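Local structure of aminotransferase class-III (Ochrobactrum anthropi, 5GHG) at residues 7-12 / 31-36; 145-150 / 182-187; 279-284 / 302-307; 407-412 / 444-449. The protein probably transfers amino groups between amines and carbonyl compounds as a class-III omega-transaminase, using a vitamin B6 cofactor held here in its pyridoxamine phosphate form. The protein carries 1 engineered substitution. One frame throughout, in Å; residues are numbered along the deposited sequence.

Contact 1: residues 7-12 / 31-36; sequences SLEARD and PLVIER
E9 and D12, one turn apart on helix 8-15, bear down on P31 and V33, where the chain enters strand 32-38, outermost within this chain in the mixed sheet that ends at 371-377, in this class-III aminotransferase. E9 can be followed atom by atom. Its CB lies 4.2 Å from P31 CD. CG, turned anti to the carbonyl carbon, passes P31 O at 3.8 Å and also touches V33 CG2. There the chain bends (chi2 80°), which swings the carboxylate back over the valine: CD and OE2 both rest against V33 CG2. OE2 accepts from water 1 at 2.8 Å, and that water in turn takes the backbone N-H of V33, a bridge between helix and strand where no direct hydrogen bond joins the two segments. Further along the helix D12 runs alongside the P31 ring in the reverse sense, its OD1 3.4 Å from P31 CG. The carboxylate is held mainly from elsewhere: H18 binds OD1, while H16 and S90 of the second subunit bind OD2. That subunit also continues the sheet, pairing in parallel with L32, V33 and I34. At its start the helix is N-capped by S7, whose OG accepts from A10 N at 3.1 Å. L8 CD1 meets V33 CG1 at 4.2 Å, so both methyls of this valine touch the helix.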
loop_
_atom_site.group_PDB
_atom_site.type_symbol
_atom_site.label_atom_id
_atom_site.label_comp_id
_atom_site.label_asym_id
_atom_site.label_seq_id
_atom_site.Cartn_x
_atom_site.Cartn_y
_atom_site.Cartn_z
ATOM N N SER B 7 -17.246 22.284 -10.419
ATOM C CA SER B 7 -16.649 21.465 -11.462
ATOM C C SER B 7 -15.736 20.399 -10.852
ATOM O O SER B 7 -15.273 20.515 -9.704
ATOM C CB SER B 7 -15.829 22.320 -12.415
ATOM O OG SER B 7 -14.644 22.751 -11.790
ATOM N N LEU B 8 -15.481 19.343 -11.628
ATOM C CA LEU B 8 -14.583 18.304 -11.181
ATOM C C LEU B 8 -13.192 18.866 -10.865
ATOM O O LEU B 8 -12.578 18.487 -9.859
ATOM C CB LEU B 8 -14.470 17.196 -12.241
ATOM C CG LEU B 8 -15.668 16.252 -12.420
ATOM C CD1 LEU B 8 -15.579 15.515 -13.743
ATOM C CD2 LEU B 8 -15.765 15.270 -11.273
ATOM N N GLU B 9 -12.692 19.768 -11.710
ATOM C CA GLU B 9 -11.362 20.319 -11.505
ATOM C C GLU B 9 -11.291 21.135 -10.204
ATOM O O GLU B 9 -10.340 21.008 -9.429
ATOM C CB GLU B 9 -10.958 21.188 -12.703
ATOM C CG GLU B 9 -10.742 20.426 -14.027
ATOM C CD GLU B 9 -12.060 20.081 -14.774
ATOM O OE1 GLU B 9 -13.155 20.504 -14.339
ATOM O OE2 GLU B 9 -12.000 19.359 -15.787
ATOM N N ALA B 10 -12.301 21.966 -9.953
ATOM C CA ALA B 10 -12.320 22.787 -8.756
ATOM C C ALA B 10 -12.430 21.935 -7.491
ATOM O O ALA B 10 -11.792 22.230 -6.481
ATOM C CB ALA B 10 -13.472 23.789 -8.821
ATOM N N ARG B 11 -13.247 20.886 -7.525
ATOM C CA ARG B 11 -13.394 20.040 -6.356
ATOM C C ARG B 11 -12.123 19.231 -6.089
ATOM O O ARG B 11 -11.750 19.025 -4.933
ATOM C CB ARG B 11 -14.611 19.128 -6.499
ATOM C CG ARG B 11 -15.919 19.919 -6.409
ATOM C CD ARG B 11 -17.121 19.002 -6.263
ATOM N NE ARG B 11 -17.393 18.311 -7.499
ATOM C CZ ARG B 11 -17.490 16.991 -7.635
ATOM N NH1 ARG B 11 -17.352 16.202 -6.602
ATOM N NH2 ARG B 11 -17.743 16.482 -8.821
ATOM N N ASP B 12 -11.447 18.780 -7.145
ATOM C CA ASP B 12 -10.154 18.129 -6.970
ATOM C C ASP B 12 -9.165 19.069 -6.274
ATOM O O ASP B 12 -8.469 18.678 -5.329
ATOM C CB ASP B 12 -9.606 17.678 -8.327
ATOM C CG ASP B 12 -8.340 16.833 -8.195
ATOM O OD1 ASP B 12 -7.241 17.421 -8.199
ATOM O OD2 ASP B 12 -8.439 15.580 -8.057
ATOM N N PRO B 31 -6.211 19.653 -12.170
ATOM C CA PRO B 31 -5.772 18.440 -12.854
ATOM C C PRO B 31 -6.352 18.365 -14.271
ATOM O O PRO B 31 -7.276 19.105 -14.630
ATOM C CB PRO B 31 -6.380 17.330 -11.985
ATOM C CG PRO B 31 -7.687 17.925 -11.559
ATOM C CD PRO B 31 -7.424 19.415 -11.368
ATOM N N LEU B 32 -5.804 17.454 -15.062
ATOM C CA LEU B 32 -6.482 16.929 -16.236
ATOM C C LEU B 32 -7.283 15.704 -15.798
ATOM O O LEU B 32 -6.706 14.738 -15.292
ATOM C CB LEU B 32 -5.475 16.545 -17.326
ATOM C CG LEU B 32 -6.127 15.948 -18.584
ATOM C CD1 LEU B 32 -6.945 16.979 -19.313
ATOM C CD2 LEU B 32 -5.091 15.358 -19.516
ATOM N N VAL B 33 -8.601 15.731 -15.995
ATOM C CA VAL B 33 -9.482 14.684 -15.466
ATOM C C VAL B 33 -9.793 13.695 -16.590
ATOM O O VAL B 33 -10.303 14.088 -17.649
ATOM C CB VAL B 33 -10.760 15.280 -14.866
ATOM C CG1 VAL B 33 -11.587 14.204 -14.186
ATOM C CG2 VAL B 33 -10.400 16.395 -13.850
ATOM N N ILE B 34 -9.496 12.415 -16.366
ATOM C CA ILE B 34 -9.737 11.368 -17.362
ATOM C C ILE B 34 -11.094 10.728 -17.073
ATOM O O ILE B 34 -11.425 10.450 -15.919
ATOM C CB ILE B 34 -8.623 10.314 -17.350
ATOM C CG1 ILE B 34 -7.283 10.999 -17.618
ATOM C CG2 ILE B 34 -8.907 9.222 -18.352
ATOM C CD1 ILE B 34 -7.221 11.707 -18.956
ATOM N N GLU B 35 -11.866 10.491 -18.128
ATOM C CA GLU B 35 -13.238 10.022 -18.013
ATOM C C GLU B 35 -13.411 8.538 -18.357
ATOM O O GLU B 35 -14.139 7.829 -17.663
ATOM C CB GLU B 35 -14.144 10.862 -18.928
ATOM C CG GLU B 35 -15.575 10.334 -19.102
ATOM C CD GLU B 35 -16.549 10.902 -18.079
ATOM O OE1 GLU B 35 -17.750 10.529 -18.101
ATOM O OE2 GLU B 35 -16.124 11.733 -17.242
ATOM N N ARG B 36 -12.803 8.064 -19.449
ATOM C CA ARG B 36 -13.091 6.715 -19.900
ATOM C C ARG B 36 -11.975 6.192 -20.770
ATOM O O ARG B 36 -11.134 6.961 -21.250
ATOM C CB ARG B 36 -14.438 6.653 -20.641
ATOM C CG ARG B 36 -14.536 7.526 -21.847
ATOM C CD ARG B 36 -15.940 7.428 -22.489
ATOM N NE ARG B 36 -16.570 6.161 -22.152
ATOM C CZ ARG B 36 -17.628 6.043 -21.354
ATOM N NH1 ARG B 36 -18.201 7.135 -20.836
ATOM N NH2 ARG B 36 -18.111 4.838 -21.070
HETATM O O HOH W 1 -9.771 18.225 -17.051
#

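Contact 2: residues 145-150 / 182-187; sequences ISRKRG and GCPHFY
The guanidinium of R149 and the imidazole of H185 meet edge to edge, their planes 65° apart. R149 NH2 donates to H185 ND1 over 2.9 Å, with an N-H...N angle of 151°, and each atom lies somewhat out of the other group's plane. C183 SG approaches the same guanidinium obliquely and sits 3.7 Å from R149 CD. The remaining ring nitrogen, H185 NE2, is hydrogen-bonded to E373, and R149 NH1 to the carbonyl of G231, so both groups are fixed from two sides. R149 is brought here by a type II beta turn, R147 to G150, closed by G150 N to R147 O; the turn follows strand 143-147 in the mainly parallel sheet of the PLP-binding domain, beside the end of the neighbouring parallel strand 178-181. C183 packs against this turn, its CB 3.3 Å from K148 O. R147 points its CB toward the other segment, 3.8 Å from G182 O, and then bends at chi3 (-62°). Its NH1 consequently comes to lie 3.7 Å from P184 CG, across the proline at about a right angle. The polar end of R147 is held by the carbonyl of E225, a residue of the cofactor pocket, and by the hydroxyl of Y240.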
loop_
_atom_site.group_PDB
_atom_site.type_symbol
_atom_site.label_atom_id
_atom_site.label_comp_id
_atom_site.label_asym_id
_atom_site.label_seq_id
_atom_site.Cartn_x
_atom_site.Cartn_y
_atom_site.Cartn_z
ATOM N N ILE B 145 21.750 -3.724 -1.024
ATOM C CA ILE B 145 22.344 -2.852 -2.016
ATOM C C ILE B 145 21.315 -2.610 -3.123
ATOM O O ILE B 145 20.831 -3.553 -3.741
ATOM C CB ILE B 145 23.631 -3.453 -2.598
ATOM C CG1 ILE B 145 24.658 -3.656 -1.479
ATOM C CG2 ILE B 145 24.220 -2.534 -3.673
ATOM C CD1 ILE B 145 25.895 -4.405 -1.927
ATOM N N SER B 146 21.012 -1.338 -3.372
ATOM C CA SER B 146 20.182 -0.878 -4.468
ATOM C C SER B 146 21.046 -0.038 -5.395
ATOM O O SER B 146 22.264 0.057 -5.216
ATOM C CB SER B 146 18.999 -0.059 -3.923
ATOM O OG SER B 146 18.028 0.087 -4.941
ATOM N N ARG B 147 20.426 0.610 -6.357
ATOM C CA ARG B 147 21.187 1.380 -7.337
ATOM C C ARG B 147 20.648 2.791 -7.485
ATOM O O ARG B 147 19.440 3.021 -7.387
ATOM C CB ARG B 147 21.167 0.693 -8.704
ATOM C CG ARG B 147 21.750 -0.685 -8.679
ATOM C CD ARG B 147 21.630 -1.352 -10.011
ATOM N NE ARG B 147 20.231 -1.527 -10.403
ATOM C CZ ARG B 147 19.856 -2.135 -11.527
ATOM N NH1 ARG B 147 20.782 -2.629 -12.329
ATOM N NH2 ARG B 147 18.569 -2.237 -11.851
ATOM N N LYS B 148 21.549 3.727 -7.728
ATOM C CA LYS B 148 21.134 5.073 -8.098
ATOM C C LYS B 148 20.198 5.019 -9.301
ATOM O O LYS B 148 20.444 4.299 -10.265
ATOM C CB LYS B 148 22.359 5.939 -8.405
ATOM C CG LYS B 148 23.123 6.345 -7.156
ATOM C CD LYS B 148 24.317 7.221 -7.544
ATOM C CE LYS B 148 25.167 7.610 -6.352
ATOM N NZ LYS B 148 26.150 8.670 -6.770
ATOM N N ARG B 149 19.116 5.781 -9.228
ATOM C CA ARG B 149 18.074 5.855 -10.253
ATOM C C ARG B 149 17.207 4.606 -10.321
ATOM O O ARG B 149 16.286 4.557 -11.133
ATOM C CB ARG B 149 18.660 6.176 -11.645
ATOM C CG ARG B 149 19.181 7.617 -11.745
ATOM C CD ARG B 149 19.913 7.927 -13.070
ATOM N NE ARG B 149 18.993 7.942 -14.213
ATOM C CZ ARG B 149 19.386 7.996 -15.496
ATOM N NH1 ARG B 149 18.484 8.003 -16.467
ATOM N NH2 ARG B 149 20.681 8.046 -15.800
ATOM N N GLY B 150 17.448 3.600 -9.474
ATOM C CA GLY B 150 16.482 2.535 -9.321
ATOM C C GLY B 150 15.195 3.035 -8.677
ATOM O O GLY B 150 15.171 4.052 -7.987
ATOM N N GLY B 182 26.240 2.157 -8.382
ATOM C CA GLY B 182 26.080 3.049 -9.513
ATOM C C GLY B 182 24.913 2.703 -10.433
ATOM O O GLY B 182 24.444 1.565 -10.522
ATOM N N CYS B 183 24.455 3.723 -11.157
ATOM C CA CYS B 183 23.441 3.533 -12.198
ATOM C C CYS B 183 24.098 2.998 -13.475
ATOM O O CYS B 183 25.034 3.622 -13.978
ATOM C CB CYS B 183 22.736 4.844 -12.510
ATOM S SG CYS B 183 21.551 4.670 -13.863
ATOM N N PRO B 184 23.600 1.870 -14.054
ATOM C CA PRO B 184 24.210 1.319 -15.277
ATOM C C PRO B 184 23.729 1.997 -16.551
ATOM O O PRO B 184 23.199 1.359 -17.457
ATOM C CB PRO B 184 23.819 -0.166 -15.206
ATOM C CG PRO B 184 22.545 -0.185 -14.458
ATOM C CD PRO B 184 22.550 0.985 -13.511
ATOM N N HIS B 185 23.913 3.318 -16.633
ATOM C CA HIS B 185 23.477 4.098 -17.794
ATOM C C HIS B 185 24.706 4.582 -18.560
ATOM O O HIS B 185 25.301 5.600 -18.209
ATOM C CB HIS B 185 22.608 5.288 -17.391
ATOM C CG HIS B 185 21.964 5.971 -18.568
ATOM N ND1 HIS B 185 21.360 7.200 -18.473
ATOM C CD2 HIS B 185 21.847 5.595 -19.864
ATOM C CE1 HIS B 185 20.883 7.547 -19.652
ATOM N NE2 HIS B 185 21.163 6.591 -20.512
ATOM N N PHE B 186 25.066 3.855 -19.615
ATOM C CA PHE B 186 26.326 4.111 -20.312
ATOM C C PHE B 186 26.373 5.533 -20.880
ATOM O O PHE B 186 27.389 6.230 -20.763
ATOM C CB PHE B 186 26.517 3.063 -21.406
ATOM C CG PHE B 186 27.787 3.216 -22.190
ATOM C CD1 PHE B 186 29.016 3.227 -21.558
ATOM C CD2 PHE B 186 27.742 3.307 -23.580
ATOM C CE1 PHE B 186 30.197 3.352 -22.288
ATOM C CE2 PHE B 186 28.925 3.428 -24.323
ATOM C CZ PHE B 186 30.152 3.454 -23.663
ATOM N N TYR B 187 25.272 5.984 -21.476
ATOM C CA TYR B 187 25.227 7.321 -22.067
ATOM C C TYR B 187 25.536 8.415 -21.052
ATOM O O TYR B 187 26.148 9.431 -21.394
ATOM C CB TYR B 187 23.839 7.541 -22.697
ATOM C CG TYR B 187 23.617 8.917 -23.299
ATOM C CD1 TYR B 187 24.266 9.295 -24.468
ATOM C CD2 TYR B 187 22.722 9.812 -22.727
ATOM C CE1 TYR B 187 24.049 10.553 -25.038
ATOM C CE2 TYR B 187 22.499 11.065 -23.289
ATOM C CZ TYR B 187 23.162 11.429 -24.441
ATOM O OH TYR B 187 22.954 12.663 -25.002
#

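Contact 3: residues 279-284 / 302-307; sequences KPDILV and NERVYA
D281 presents its carboxylate to two donors at the start of helix 303-306, its N-cap N302 and R304, and neither lies flat against it. The N302 amide plane is turned 75° from the carboxylate and the R304 guanidinium 77°. N302 ND2 reaches D281 OD1 at 3.1 Å from the anti side, whereas R304 NH1 comes to the same OD1 at 3.0 Å from the syn side, well out of the carboxylate plane, in a salt bridge. R304 gets there on a chain extended from CG to NE, which also brings its CD close to OD1. Water 2 joins the other oxygen to the pair, donating to D281 OD2 and accepting weakly from R304 NH1.

The amide of N302 works both ways. Its CG sits between the backbone N and the carbonyl carbon (chi1 66°), and from there OD1 turns into the helix and accepts from V305 N at 3.0 Å, an N-cap, while ND2 is left facing the aspartate. N302 N lies nearly in line with the D281 carbonyl, though its N-H makes a bent bond to O. Beside these polar groups V305 CG2 packs on D281 CB and, at 4.0 Å, on I282 CG1, the two apolar side chains crossing at about a right angle.

The contact joins the approach to strand 282-285 with the exit from its antiparallel neighbour 297-301 in the mainly parallel sheet. D281 OD2 also accepts from the backbone N of L255 on strand 254-258. With amide, guanidinium and backbone donors gathered round it, this buried carboxylate is probably stabilised as the anion.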
loop_
_atom_site.group_PDB
_atom_site.type_symbol
_atom_site.label_atom_id
_atom_site.label_comp_id
_atom_site.label_asym_id
_atom_site.label_seq_id
_atom_site.Cartn_x
_atom_site.Cartn_y
_atom_site.Cartn_z
ATOM N N LYS B 279 19.097 -14.716 -12.712
ATOM C CA LYS B 279 18.698 -15.893 -11.949
ATOM C C LYS B 279 18.386 -15.442 -10.528
ATOM O O LYS B 279 19.146 -15.703 -9.600
ATOM C CB LYS B 279 19.799 -16.966 -11.978
ATOM C CG LYS B 279 20.042 -17.495 -13.381
ATOM C CD LYS B 279 20.989 -18.690 -13.402
ATOM C CE LYS B 279 21.089 -19.267 -14.820
ATOM N NZ LYS B 279 22.293 -20.140 -14.983
ATOM N N PRO B 280 17.256 -14.747 -10.341
ATOM C CA PRO B 280 16.949 -14.197 -9.026
ATOM C C PRO B 280 16.578 -15.266 -8.010
ATOM O O PRO B 280 16.051 -16.326 -8.356
ATOM C CB PRO B 280 15.759 -13.272 -9.299
ATOM C CG PRO B 280 15.106 -13.858 -10.526
ATOM C CD PRO B 280 16.259 -14.380 -11.355
ATOM N N ASP B 281 16.838 -14.952 -6.740
ATOM C CA ASP B 281 16.316 -15.733 -5.625
ATOM C C ASP B 281 14.910 -15.305 -5.222
ATOM O O ASP B 281 14.158 -16.114 -4.664
ATOM C CB ASP B 281 17.243 -15.598 -4.411
ATOM C CG ASP B 281 18.647 -16.081 -4.698
ATOM O OD1 ASP B 281 18.829 -17.310 -4.741
ATOM O OD2 ASP B 281 19.562 -15.234 -4.897
ATOM N N ILE B 282 14.575 -14.047 -5.484
ATOM C CA ILE B 282 13.303 -13.431 -5.136
ATOM C C ILE B 282 12.855 -12.618 -6.352
ATOM O O ILE B 282 13.662 -11.897 -6.949
ATOM C CB ILE B 282 13.435 -12.529 -3.890
ATOM C CG1 ILE B 282 13.971 -13.325 -2.693
ATOM C CG2 ILE B 282 12.097 -11.818 -3.548
ATOM C CD1 ILE B 282 14.205 -12.466 -1.448
ATOM N N LEU B 283 11.579 -12.720 -6.711
ATOM C CA LEU B 283 11.047 -12.018 -7.880
ATOM C C LEU B 283 9.789 -11.260 -7.455
ATOM O O LEU B 283 8.876 -11.861 -6.893
ATOM C CB LEU B 283 10.731 -12.990 -9.020
ATOM C CG LEU B 283 10.458 -12.378 -10.387
ATOM C CD1 LEU B 283 10.866 -13.347 -11.484
ATOM C CD2 LEU B 283 8.992 -11.990 -10.543
ATOM N N VAL B 284 9.744 -9.958 -7.744
ATOM C CA VAL B 284 8.669 -9.067 -7.302
ATOM C C VAL B 284 7.849 -8.658 -8.517
ATOM O O VAL B 284 8.408 -8.255 -9.550
ATOM C CB VAL B 284 9.215 -7.835 -6.568
ATOM C CG1 VAL B 284 8.052 -6.993 -5.985
ATOM C CG2 VAL B 284 10.228 -8.211 -5.463
ATOM N N ASN B 302 12.548 -18.556 -3.797
ATOM C CA ASN B 302 12.960 -19.911 -4.136
ATOM C C ASN B 302 13.193 -20.720 -2.860
ATOM O O ASN B 302 12.975 -20.243 -1.733
ATOM C CB ASN B 302 14.164 -19.892 -5.063
ATOM C CG ASN B 302 15.415 -19.332 -4.419
ATOM O OD1 ASN B 302 15.454 -19.068 -3.225
ATOM N ND2 ASN B 302 16.454 -19.173 -5.211
ATOM N N GLU B 303 13.606 -21.978 -3.028
ATOM C CA GLU B 303 13.767 -22.851 -1.874
ATOM C C GLU B 303 14.945 -22.404 -0.998
ATOM O O GLU B 303 14.873 -22.486 0.228
ATOM C CB GLU B 303 13.951 -24.301 -2.336
ATOM C CG GLU B 303 13.977 -25.316 -1.191
ATOM C CD GLU B 303 12.664 -25.374 -0.418
ATOM O OE1 GLU B 303 12.707 -25.712 0.777
ATOM O OE2 GLU B 303 11.577 -25.072 -0.997
ATOM N N ARG B 304 16.013 -21.918 -1.620
ATOM C CA ARG B 304 17.136 -21.375 -0.878
ATOM C C ARG B 304 16.676 -20.329 0.134
ATOM O O ARG B 304 17.081 -20.351 1.297
ATOM C CB ARG B 304 18.150 -20.767 -1.851
ATOM C CG ARG B 304 19.324 -20.039 -1.218
ATOM C CD ARG B 304 20.058 -19.243 -2.268
ATOM N NE ARG B 304 21.269 -18.604 -1.761
ATOM C CZ ARG B 304 22.022 -17.769 -2.465
ATOM N NH1 ARG B 304 21.677 -17.451 -3.709
ATOM N NH2 ARG B 304 23.114 -17.250 -1.923
ATOM N N VAL B 305 15.806 -19.405 -0.301
ATOM C CA VAL B 305 15.284 -18.398 0.606
ATOM C C VAL B 305 14.319 -19.011 1.597
ATOM O O VAL B 305 14.364 -18.708 2.793
ATOM C CB VAL B 305 14.624 -17.251 -0.187
ATOM C CG1 VAL B 305 13.938 -16.258 0.746
ATOM C CG2 VAL B 305 15.655 -16.549 -1.068
ATOM N N TYR B 306 13.422 -19.876 1.122
ATOM C CA TYR B 306 12.327 -20.368 1.954
ATOM C C TYR B 306 12.794 -21.385 3.006
ATOM O O TYR B 306 12.218 -21.436 4.089
ATOM C CB TYR B 306 11.244 -20.997 1.079
ATOM C CG TYR B 306 10.050 -21.531 1.848
ATOM C CD1 TYR B 306 9.166 -20.678 2.490
ATOM C CD2 TYR B 306 9.804 -22.908 1.915
ATOM C CE1 TYR B 306 8.070 -21.166 3.190
ATOM C CE2 TYR B 306 8.718 -23.411 2.609
ATOM C CZ TYR B 306 7.854 -22.537 3.245
ATOM O OH TYR B 306 6.777 -23.041 3.943
ATOM N N ALA B 307 13.819 -22.176 2.702
ATOM C CA ALA B 307 14.201 -23.306 3.571
ATOM C C ALA B 307 14.404 -22.908 5.041
ATOM O O ALA B 307 13.785 -23.530 5.909
ATOM C CB ALA B 307 15.455 -23.977 3.017
HETATM O O HOH W 2 21.651 -15.905 -6.147
#

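Contact 4: residues 407-412 / 444-449; sequences AVLQER and EATLND
R412 and D449 close a salt bridge in the C-terminal part of the class-III aminotransferase fold, between the C-terminal end of helix 400-411, just past which R412 sits, and the long helix 433-455; the local axes pass 9.2 Å apart with N-to-C directions at 129°. R412 takes the aspartate side-on: NH2 donates to D449 OD2 at 2.8 Å in a fairly straight bond, and NE donates to the same oxygen at 3.2 Å along a more bent path. OD2 lies in the guanidinium plane, but both nitrogens stand on one face of the carboxylate, the two planes being 43° apart. Water 3 donates to OD2 as well and receives a weak bond from NE. One face of the guanidinium is laid on A445, whose CB sits 3.3 Å above the plane, over its centre.

The next shell probably helps place the arginine. R412 is the first residue to leave the helical conformation, and its chain runs extended from CG to NE, antiparallel to the T446 side chain; CD passes T446 OG1 at 3.4 Å. That hydroxyl is hydrogen-bonded to the carbonyl of A442 one turn earlier in its own helix, so it meets the other helix through packing alone. The L409 side chain crosses that of T446 at about a right angle, L409 CD1 lying 3.6 Å from T446 OG1, and behind L409 lies strand 414-419. On the remaining branch of the threonine, CG2, turned anti to the backbone N, touches V408 CG1 at 3.8 Å.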
loop_
_atom_site.group_PDB
_atom_site.type_symbol
_atom_site.label_atom_id
_atom_site.label_comp_id
_atom_site.label_asym_id
_atom_site.label_seq_id
_atom_site.Cartn_x
_atom_site.Cartn_y
_atom_site.Cartn_z
ATOM N N ALA B 407 4.459 18.153 -23.369
ATOM C CA ALA B 407 3.241 18.946 -23.531
ATOM C C ALA B 407 2.802 19.013 -24.995
ATOM O O ALA B 407 1.608 18.927 -25.301
ATOM C CB ALA B 407 3.449 20.347 -22.962
ATOM N N VAL B 408 3.756 19.176 -25.911
ATOM C CA VAL B 408 3.418 19.201 -27.330
ATOM C C VAL B 408 2.916 17.834 -27.787
ATOM O O VAL B 408 1.942 17.729 -28.538
ATOM C CB VAL B 408 4.628 19.657 -28.166
ATOM C CG1 VAL B 408 4.333 19.447 -29.656
ATOM C CG2 VAL B 408 4.933 21.102 -27.896
ATOM N N LEU B 409 3.566 16.767 -27.328
ATOM C CA LEU B 409 3.118 15.433 -27.690
ATOM C C LEU B 409 1.678 15.188 -27.214
ATOM O O LEU B 409 0.876 14.577 -27.935
ATOM C CB LEU B 409 4.069 14.392 -27.107
ATOM C CG LEU B 409 3.959 12.938 -27.500
ATOM C CD1 LEU B 409 3.989 12.753 -29.003
ATOM C CD2 LEU B 409 5.099 12.145 -26.855
ATOM N N GLN B 410 1.333 15.672 -26.018
ATOM C CA GLN B 410 -0.039 15.553 -25.536
ATOM C C GLN B 410 -1.019 16.352 -26.405
ATOM O O GLN B 410 -2.144 15.909 -26.652
ATOM C CB GLN B 410 -0.132 15.998 -24.073
ATOM C CG GLN B 410 -1.540 15.886 -23.468
ATOM C CD GLN B 410 -1.538 16.264 -21.994
ATOM O OE1 GLN B 410 -0.664 15.826 -21.247
ATOM N NE2 GLN B 410 -2.463 17.126 -21.582
ATOM N N GLU B 411 -0.600 17.530 -26.876
ATOM C CA GLU B 411 -1.411 18.267 -27.842
ATOM C C GLU B 411 -1.658 17.444 -29.105
ATOM O O GLU B 411 -2.706 17.577 -29.738
ATOM C CB GLU B 411 -0.733 19.581 -28.238
ATOM C CG GLU B 411 -0.625 20.626 -27.163
ATOM C CD GLU B 411 0.087 21.881 -27.681
ATOM O OE1 GLU B 411 1.264 22.120 -27.289
ATOM O OE2 GLU B 411 -0.502 22.587 -28.549
ATOM N N ARG B 412 -0.687 16.638 -29.510
ATOM C CA ARG B 412 -0.814 15.788 -30.672
ATOM C C ARG B 412 -1.473 14.440 -30.347
ATOM O O ARG B 412 -1.425 13.521 -31.170
ATOM C CB ARG B 412 0.560 15.568 -31.312
ATOM C CG ARG B 412 1.067 16.803 -32.042
ATOM C CD ARG B 412 2.485 16.651 -32.556
ATOM N NE ARG B 412 2.880 17.768 -33.418
ATOM C CZ ARG B 412 2.603 17.830 -34.713
ATOM N NH1 ARG B 412 1.931 16.831 -35.304
ATOM N NH2 ARG B 412 3.000 18.881 -35.416
ATOM N N GLU B 444 7.972 12.288 -33.829
ATOM C CA GLU B 444 8.810 12.952 -34.823
ATOM C C GLU B 444 8.335 14.378 -35.089
ATOM O O GLU B 444 9.137 15.319 -35.103
ATOM C CB GLU B 444 8.833 12.152 -36.123
ATOM C CG GLU B 444 9.598 12.869 -37.220
ATOM C CD GLU B 444 9.777 12.013 -38.465
ATOM O OE1 GLU B 444 9.032 11.028 -38.637
ATOM O OE2 GLU B 444 10.682 12.331 -39.255
ATOM N N ALA B 445 7.025 14.547 -35.310
ATOM C CA ALA B 445 6.482 15.882 -35.552
ATOM C C ALA B 445 6.654 16.776 -34.324
ATOM O O ALA B 445 6.907 17.977 -34.450
ATOM C CB ALA B 445 5.009 15.782 -35.948
ATOM N N THR B 446 6.502 16.201 -33.133
ATOM C CA THR B 446 6.739 16.936 -31.894
ATOM C C THR B 446 8.163 17.480 -31.836
ATOM O O THR B 446 8.385 18.644 -31.491
ATOM C CB THR B 446 6.497 16.031 -30.682
ATOM O OG1 THR B 446 5.101 15.749 -30.566
ATOM C CG2 THR B 446 6.966 16.713 -29.427
ATOM N N LEU B 447 9.144 16.630 -32.139
ATOM C CA LEU B 447 10.531 17.077 -32.062
ATOM C C LEU B 447 10.807 18.174 -33.095
ATOM O O LEU B 447 11.547 19.114 -32.812
ATOM C CB LEU B 447 11.475 15.901 -32.252
ATOM C CG LEU B 447 11.344 14.866 -31.130
ATOM C CD1 LEU B 447 12.331 13.731 -31.318
ATOM C CD2 LEU B 447 11.528 15.513 -29.775
ATOM N N ASN B 448 10.209 18.069 -34.283
ATOM C CA ASN B 448 10.354 19.143 -35.274
ATOM C C ASN B 448 9.727 20.448 -34.782
ATOM O O ASN B 448 10.318 21.521 -34.927
ATOM C CB ASN B 448 9.755 18.708 -36.603
ATOM C CG ASN B 448 10.586 17.642 -37.275
ATOM O OD1 ASN B 448 11.771 17.490 -36.963
ATOM N ND2 ASN B 448 9.990 16.884 -38.164
ATOM N N ASP B 449 8.525 20.373 -34.195
ATOM C CA ASP B 449 7.883 21.563 -33.640
ATOM C C ASP B 449 8.752 22.207 -32.562
ATOM O O ASP B 449 8.928 23.431 -32.540
ATOM C CB ASP B 449 6.523 21.223 -33.046
ATOM C CG ASP B 449 5.443 21.058 -34.104
ATOM O OD1 ASP B 449 5.724 21.353 -35.286
ATOM O OD2 ASP B 449 4.303 20.633 -33.727
HETATM O O HOH W 3 2.419 20.728 -32.158
#

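Along the chain the four contacts follow in series: each closes before the next opens, and none nests or crosses. Contact 1 ties the N-terminal helix 8-15 to strand 32-38 by way of helix 23-29. Contact 2 closes a loop from strand 143-147 to just beyond its neighbour 178-181, and contact 3 a hairpin-like excursion through strands 282-285 and 297-301. Both belong to the mainly parallel sheet, with centres about 23 Å apart. Contact 4 joins the last two long helices across strands 414-419 and 422-425 of the other sheet. Contacts 1 and 4 touch, L32 CD2 lying 3.8 Å from Q410 NE2, whereas contact 3 lies across the chain's centre from both.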